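Local coordinates for CRISPR system Cmr subunit Cmr6 (Pyrococcus furiosus, PDB 4W8V), which helps cap the type III-B Cmr ribonucleoprotein complex, a crRNA-guided assembly of CRISPR immunity against invading nucleic acids, and binds RNA, at residues A[54-63]-A[221-231]. Sequence-based numbering, arbitrary orientation.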
ATOM      1  N   ALA A  54       3.854   4.500  -2.187  1.00 55.41           N
ATOM      2  CA  ALA A  54       3.288   4.070  -0.914  1.00 59.79           C
ATOM      3  C   ALA A  54       2.085   3.142  -1.121  1.00 58.84           C
ATOM      4  O   ALA A  54       1.913   2.181  -0.378  1.00 59.06           O
ATOM      5  CB  ALA A  54       2.894   5.262  -0.065  1.00 49.08           C
ATOM      6  N   ILE A  55       1.259   3.424  -2.126  1.00 52.28           N
ATOM      7  CA  ILE A  55       0.138   2.545  -2.444  1.00 54.22           C
ATOM      8  C   ILE A  55       0.669   1.181  -2.885  1.00 55.63           C
ATOM      9  O   ILE A  55       0.175   0.142  -2.440  1.00 61.11           O
ATOM     10  CB  ILE A  55      -0.767   3.159  -3.528  1.00 58.82           C
ATOM     11  CG1 ILE A  55      -1.493   4.367  -2.936  1.00 64.45           C
ATOM     12  CG2 ILE A  55      -1.791   2.130  -4.047  1.00 48.53           C
ATOM     13  CD1 ILE A  55      -2.625   4.871  -3.764  1.00 71.08           C
ATOM     14  N   LYS A  56       1.718   1.191  -3.703  1.00 57.00           N
ATOM     15  CA  LYS A  56       2.377  -0.041  -4.129  1.00 54.40           C
ATOM     16  C   LYS A  56       2.976  -0.831  -2.962  1.00 59.15           C
ATOM     17  O   LYS A  56       2.832  -2.044  -2.893  1.00 66.03           O
ATOM     18  CB  LYS A  56       3.480   0.288  -5.130  1.00 55.11           C
ATOM     19  CG  LYS A  56       4.062  -0.919  -5.820  1.00 56.82           C
ATOM     20  CD  LYS A  56       5.160  -0.528  -6.784  1.00 60.65           C
ATOM     21  CE  LYS A  56       5.423  -1.666  -7.751  1.00 69.48           C
ATOM     22  NZ  LYS A  56       6.595  -1.446  -8.635  1.00 76.34           N
ATOM     23  N   GLY A  57       3.665  -0.137  -2.062  1.00 55.76           N
ATOM     24  CA  GLY A  57       4.272  -0.757  -0.900  1.00 45.84           C
ATOM     25  C   GLY A  57       3.304  -1.479   0.013  1.00 55.06           C
ATOM     26  O   GLY A  57       3.478  -2.667   0.306  1.00 55.41           O
ATOM     27  N   VAL A  58       2.283  -0.769   0.478  1.00 53.49           N
ATOM     28  CA  VAL A  58       1.271  -1.391   1.319  1.00 59.10           C
ATOM     29  C   VAL A  58       0.565  -2.567   0.604  1.00 56.81           C
ATOM     30  O   VAL A  58       0.225  -3.561   1.238  1.00 56.25           O
ATOM     31  CB  VAL A  58       0.233  -0.357   1.798  1.00 62.51           C
ATOM     32  CG1 VAL A  58      -0.593   0.187   0.619  1.00 67.23           C
ATOM     33  CG2 VAL A  58      -0.674  -0.959   2.873  1.00 62.43           C
ATOM     34  N   THR A  59       0.372  -2.470  -0.714  1.00 51.17           N
ATOM     35  CA  THR A  59      -0.263  -3.549  -1.478  1.00 58.27           C
ATOM     36  C   THR A  59       0.676  -4.746  -1.655  1.00 55.10           C
ATOM     37  O   THR A  59       0.236  -5.877  -1.563  1.00 61.53           O
ATOM     38  CB  THR A  59      -0.742  -3.061  -2.872  1.00 53.54           C
ATOM     39  OG1 THR A  59      -1.645  -1.975  -2.711  1.00 54.14           O
ATOM     40  CG2 THR A  59      -1.467  -4.159  -3.610  1.00 58.54           C
ATOM     41  N   ARG A  60       1.950  -4.486  -1.947  1.00 55.38           N
ATOM     42  CA  ARG A  60       3.017  -5.483  -1.844  1.00 68.24           C
ATOM     43  C   ARG A  60       2.966  -6.221  -0.500  1.00 59.19           C
ATOM     44  O   ARG A  60       2.969  -7.444  -0.433  1.00 60.09           O
ATOM     45  CB  ARG A  60       4.407  -4.834  -1.928  1.00 64.97           C
ATOM     46  CG  ARG A  60       5.011  -4.519  -3.270  1.00 69.93           C
ATOM     47  CD  ARG A  60       6.474  -4.133  -2.991  1.00 68.05           C
ATOM     48  NE  ARG A  60       7.151  -3.450  -4.089  1.00 78.60           N
ATOM     49  CZ  ARG A  60       7.862  -4.064  -5.026  1.00 78.17           C
ATOM     50  NH1 ARG A  60       7.968  -5.381  -5.017  1.00 76.32           N
ATOM     51  NH2 ARG A  60       8.450  -3.364  -5.985  1.00 95.27           N
ATOM     52  N   HIS A  61       2.967  -5.429   0.564  1.00 50.00           N
ATOM     53  CA  HIS A  61       3.020  -5.919   1.929  1.00 52.08           C
ATOM     54  C   HIS A  61       1.890  -6.873   2.214  1.00 52.82           C
ATOM     55  O   HIS A  61       2.091  -7.938   2.804  1.00 61.11           O
ATOM     56  CB  HIS A  61       2.969  -4.746   2.909  1.00 48.34           C
ATOM     57  CG  HIS A  61       3.054  -5.145   4.347  1.00 56.96           C
ATOM     58  ND1 HIS A  61       1.964  -5.605   5.058  1.00 66.04           N
ATOM     59  CD2 HIS A  61       4.087  -5.113   5.226  1.00 55.90           C
ATOM     60  CE1 HIS A  61       2.329  -5.863   6.304  1.00 65.97           C
ATOM     61  NE2 HIS A  61       3.605  -5.571   6.431  1.00 57.33           N
ATOM     62  N   LEU A  62       0.698  -6.483   1.786  1.00 58.39           N
ATOM     63  CA  LEU A  62      -0.491  -7.307   1.915  1.00 54.66           C
ATOM     64  C   LEU A  62      -0.253  -8.695   1.345  1.00 60.65           C
ATOM     65  O   LEU A  62      -0.561  -9.703   1.992  1.00 63.18           O
ATOM     66  CB  LEU A  62      -1.674  -6.643   1.207  1.00 52.87           C
ATOM     67  CG  LEU A  62      -2.968  -7.445   1.077  1.00 57.71           C
ATOM     68  CD1 LEU A  62      -3.501  -7.868   2.423  1.00 55.36           C
ATOM     69  CD2 LEU A  62      -4.014  -6.623   0.336  1.00 75.54           C
ATOM     70  N   THR A  63       0.317  -8.747   0.141  1.00 59.99           N
ATOM     71  CA  THR A  63       0.476 -10.022  -0.547  1.00 62.31           C
ATOM     72  C   THR A  63       1.570 -10.890   0.069  1.00 63.15           C
ATOM     73  O   THR A  63       1.514 -12.112  -0.036  1.00 67.28           O
ATOM     74  CB  THR A  63       0.780  -9.827  -2.047  1.00 56.59           C
ATOM     75  OG1 THR A  63       2.121  -9.365  -2.210  1.00 64.59           O
ATOM     76  CG2 THR A  63      -0.186  -8.809  -2.655  1.00 62.86           C
ATOM     77  N   LEU A 221      -6.589  -5.474  -5.066  1.00 61.15           N
ATOM     78  CA  LEU A 221      -5.630  -5.573  -3.993  1.00 65.72           C
ATOM     79  C   LEU A 221      -5.442  -4.207  -3.332  1.00 59.27           C
ATOM     80  O   LEU A 221      -5.354  -4.113  -2.117  1.00 55.95           O
ATOM     81  CB  LEU A 221      -4.303  -6.132  -4.517  1.00 73.84           C
ATOM     82  CG  LEU A 221      -4.326  -7.626  -4.850  1.00 72.45           C
ATOM     83  CD1 LEU A 221      -2.997  -8.063  -5.418  1.00 66.90           C
ATOM     84  CD2 LEU A 221      -4.691  -8.450  -3.610  1.00 69.25           C
ATOM     85  N   VAL A 222      -5.419  -3.147  -4.128  1.00 58.50           N
ATOM     86  CA  VAL A 222      -5.203  -1.803  -3.596  1.00 53.48           C
ATOM     87  C   VAL A 222      -6.363  -1.387  -2.692  1.00 65.75           C
ATOM     88  O   VAL A 222      -6.155  -0.829  -1.602  1.00 62.33           O
ATOM     89  CB  VAL A 222      -5.021  -0.799  -4.749  1.00 56.55           C
ATOM     90  CG1 VAL A 222      -5.249   0.638  -4.289  1.00 53.48           C
ATOM     91  CG2 VAL A 222      -3.647  -0.971  -5.373  1.00 54.38           C
ATOM     92  N   LYS A 223      -7.581  -1.680  -3.152  1.00 65.63           N
ATOM     93  CA  LYS A 223      -8.789  -1.523  -2.364  1.00 60.30           C
ATOM     94  C   LYS A 223      -8.641  -2.210  -1.026  1.00 63.21           C
ATOM     95  O   LYS A 223      -8.870  -1.619   0.032  1.00 54.97           O
ATOM     96  CB  LYS A 223     -10.002  -2.125  -3.093  1.00 72.30           C
ATOM     97  CG  LYS A 223     -10.933  -1.139  -3.774  1.00 89.58           C
ATOM     98  CD  LYS A 223     -12.094  -1.855  -4.483  1.00 93.18           C
ATOM     99  CE  LYS A 223     -13.188  -2.265  -3.501  1.00 90.92           C
ATOM    100  NZ  LYS A 223     -13.923  -1.086  -2.959  1.00 91.61           N
ATOM    101  N   LEU A 224      -8.318  -3.494  -1.100  1.00 57.50           N
ATOM    102  CA  LEU A 224      -8.164  -4.331   0.071  1.00 68.28           C
ATOM    103  C   LEU A 224      -7.149  -3.714   1.029  1.00 57.46           C
ATOM    104  O   LEU A 224      -7.385  -3.603   2.229  1.00 64.43           O
ATOM    105  CB  LEU A 224      -7.737  -5.736  -0.364  1.00 69.79           C
ATOM    106  CG  LEU A 224      -7.653  -6.881   0.634  1.00 74.60           C
ATOM    107  CD1 LEU A 224      -8.900  -6.946   1.503  1.00 76.25           C
ATOM    108  CD2 LEU A 224      -7.465  -8.164  -0.152  1.00 72.35           C
ATOM    109  N   ALA A 225      -6.029  -3.269   0.485  1.00 57.59           N
ATOM    110  CA  ALA A 225      -4.939  -2.749   1.309  1.00 52.11           C
ATOM    111  C   ALA A 225      -5.273  -1.392   1.957  1.00 55.58           C
ATOM    112  O   ALA A 225      -4.872  -1.125   3.090  1.00 60.91           O
ATOM    113  CB  ALA A 225      -3.659  -2.657   0.462  1.00 45.01           C
ATOM    114  N   LEU A 226      -6.040  -0.550   1.268  1.00 59.62           N
ATOM    115  CA  LEU A 226      -6.385   0.774   1.809  1.00 51.94           C
ATOM    116  C   LEU A 226      -7.434   0.689   2.909  1.00 53.65           C
ATOM    117  O   LEU A 226      -7.471   1.523   3.808  1.00 62.38           O
ATOM    118  CB  LEU A 226      -6.889   1.706   0.699  1.00 49.84           C
ATOM    119  CG  LEU A 226      -5.932   2.040  -0.457  1.00 61.64           C
ATOM    120  CD1 LEU A 226      -6.611   2.998  -1.476  1.00 62.04           C
ATOM    121  CD2 LEU A 226      -4.609   2.616   0.015  1.00 60.76           C
ATOM    122  N   ARG A 227      -8.306  -0.304   2.825  1.00 54.03           N
ATOM    123  CA  ARG A 227      -9.346  -0.485   3.826  1.00 54.42           C
ATOM    124  C   ARG A 227      -8.780  -1.133   5.083  1.00 60.72           C
ATOM    125  O   ARG A 227      -9.022  -0.662   6.182  1.00 70.40           O
ATOM    126  CB  ARG A 227     -10.469  -1.344   3.251  1.00 70.97           C
ATOM    127  CG  ARG A 227     -11.715  -1.456   4.103  1.00 79.35           C
ATOM    128  CD  ARG A 227     -12.686  -2.440   3.458  1.00 82.18           C
ATOM    129  NE  ARG A 227     -12.145  -3.794   3.455  1.00 87.52           N
ATOM    130  CZ  ARG A 227     -12.380  -4.704   2.514  1.00 89.97           C
ATOM    131  NH1 ARG A 227     -13.145  -4.410   1.477  1.00 88.96           N
ATOM    132  NH2 ARG A 227     -11.844  -5.914   2.613  1.00 91.18           N
ATOM    133  N   ASP A 228      -7.988  -2.189   4.915  1.00 58.89           N
ATOM    134  CA  ASP A 228      -7.589  -3.009   6.059  1.00 67.78           C
ATOM    135  C   ASP A 228      -6.177  -2.751   6.614  1.00 62.44           C
ATOM    136  O   ASP A 228      -5.920  -3.045   7.773  1.00 73.14           O
ATOM    137  CB  ASP A 228      -7.747  -4.496   5.703  1.00 74.16           C
ATOM    138  CG  ASP A 228      -9.213  -4.888   5.466  1.00 80.23           C
ATOM    139  OD1 ASP A 228     -10.116  -4.099   5.824  1.00 80.07           O
ATOM    140  OD2 ASP A 228      -9.468  -5.987   4.934  1.00 84.42           O
ATOM    141  N   LEU A 229      -5.272  -2.182   5.825  1.00 56.23           N
ATOM    142  CA  LEU A 229      -3.917  -1.906   6.316  1.00 57.80           C
ATOM    143  C   LEU A 229      -3.655  -0.407   6.502  1.00 60.91           C
ATOM    144  O   LEU A 229      -3.120   0.017   7.515  1.00 54.27           O
ATOM    145  CB  LEU A 229      -2.878  -2.504   5.369  1.00 48.92           C
ATOM    146  CG  LEU A 229      -3.008  -4.026   5.225  1.00 61.50           C
ATOM    147  CD1 LEU A 229      -1.943  -4.611   4.309  1.00 66.40           C
ATOM    148  CD2 LEU A 229      -2.934  -4.679   6.586  1.00 59.09           C
ATOM    149  N   GLY A 230      -4.035   0.399   5.518  1.00 60.24           N
ATOM    150  CA  GLY A 230      -3.866   1.831   5.649  1.00 57.62           C
ATOM    151  C   GLY A 230      -2.601   2.369   5.008  1.00 66.39           C
ATOM    152  O   GLY A 230      -1.624   1.634   4.808  1.00 61.28           O
ATOM    153  N   VAL A 231      -2.629   3.658   4.678  1.00 61.14           N
ATOM    154  CA  VAL A 231      -1.457   4.361   4.175  1.00 54.13           C
ATOM    155  C   VAL A 231      -1.148   5.540   5.078  1.00 56.15           C
ATOM    156  O   VAL A 231      -1.939   5.890   5.965  1.00 50.23           O
ATOM    157  CB  VAL A 231      -1.664   4.882   2.739  1.00 54.45           C
ATOM    158  CG1 VAL A 231      -1.444   3.778   1.715  1.00 49.23           C
ATOM    159  CG2 VAL A 231      -3.052   5.509   2.610  1.00 50.03           C
TER
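Helices 54-63 and 221-228 cross almost perpendicularly, at 91°, with their axes 8.8 Å apart, and they come nearest where Thr59 faces Ala225. With just a methyl at Ala225, the backbones can come close here: its CB sits 3.8 Å from Thr59 OG1, with Val58 and Leu62 to its flanks. Thr59 turns its hydroxyl back to its own helix, where OG1 donates to Ile55 O at 2.8 Å, on the opposite face of that carbonyl from the backbone N-H of Thr59. The same torsion (chi1 -58°), which sets OG1 beside the backbone N, leaves CG2 anti to that N and 3.6 Å from Leu221 CB. Further along, Ile55 CG2 meets Val222 CG1, the two side chains crossing at about a right angle, and both lean on Phe144 of strand 143-149.

This is the buried middle of the RAMP-superfamily region of Cmr6. Its four-stranded antiparallel sheet, ordered 2-3-1-4, with helix 52-68 after the first strand and helix 212-228 between the third and fourth, is consistent with the ferredoxin-like fold of RAMP proteins. Helix 212-228 packs on strand 202-209 through Val222 and Leu226. One turn on from Val58, Leu62 brings CD2 to 3.7 Å from Leu224 CG, and the same side chain touches Leu109 of helix 108-116. Leu62 CB meets Leu229 CD1, which also comes within 4.1 Å of His61 ND1.

Past the helix end the chain still follows the partner. Ala225 O accepts from the N-H groups of both Leu229 and Gly230, and Gly230, with positive phi (96°), breaks the helical path while staying beside Val58. Gly230 O lies 3.4 Å from Val58 CG2, and the Val58 and Leu229 side chains slide past each other in opposite directions. Val58 CG1 is 3.8 Å from Val231 CG1, and Val231 pairs its backbone with Gly240.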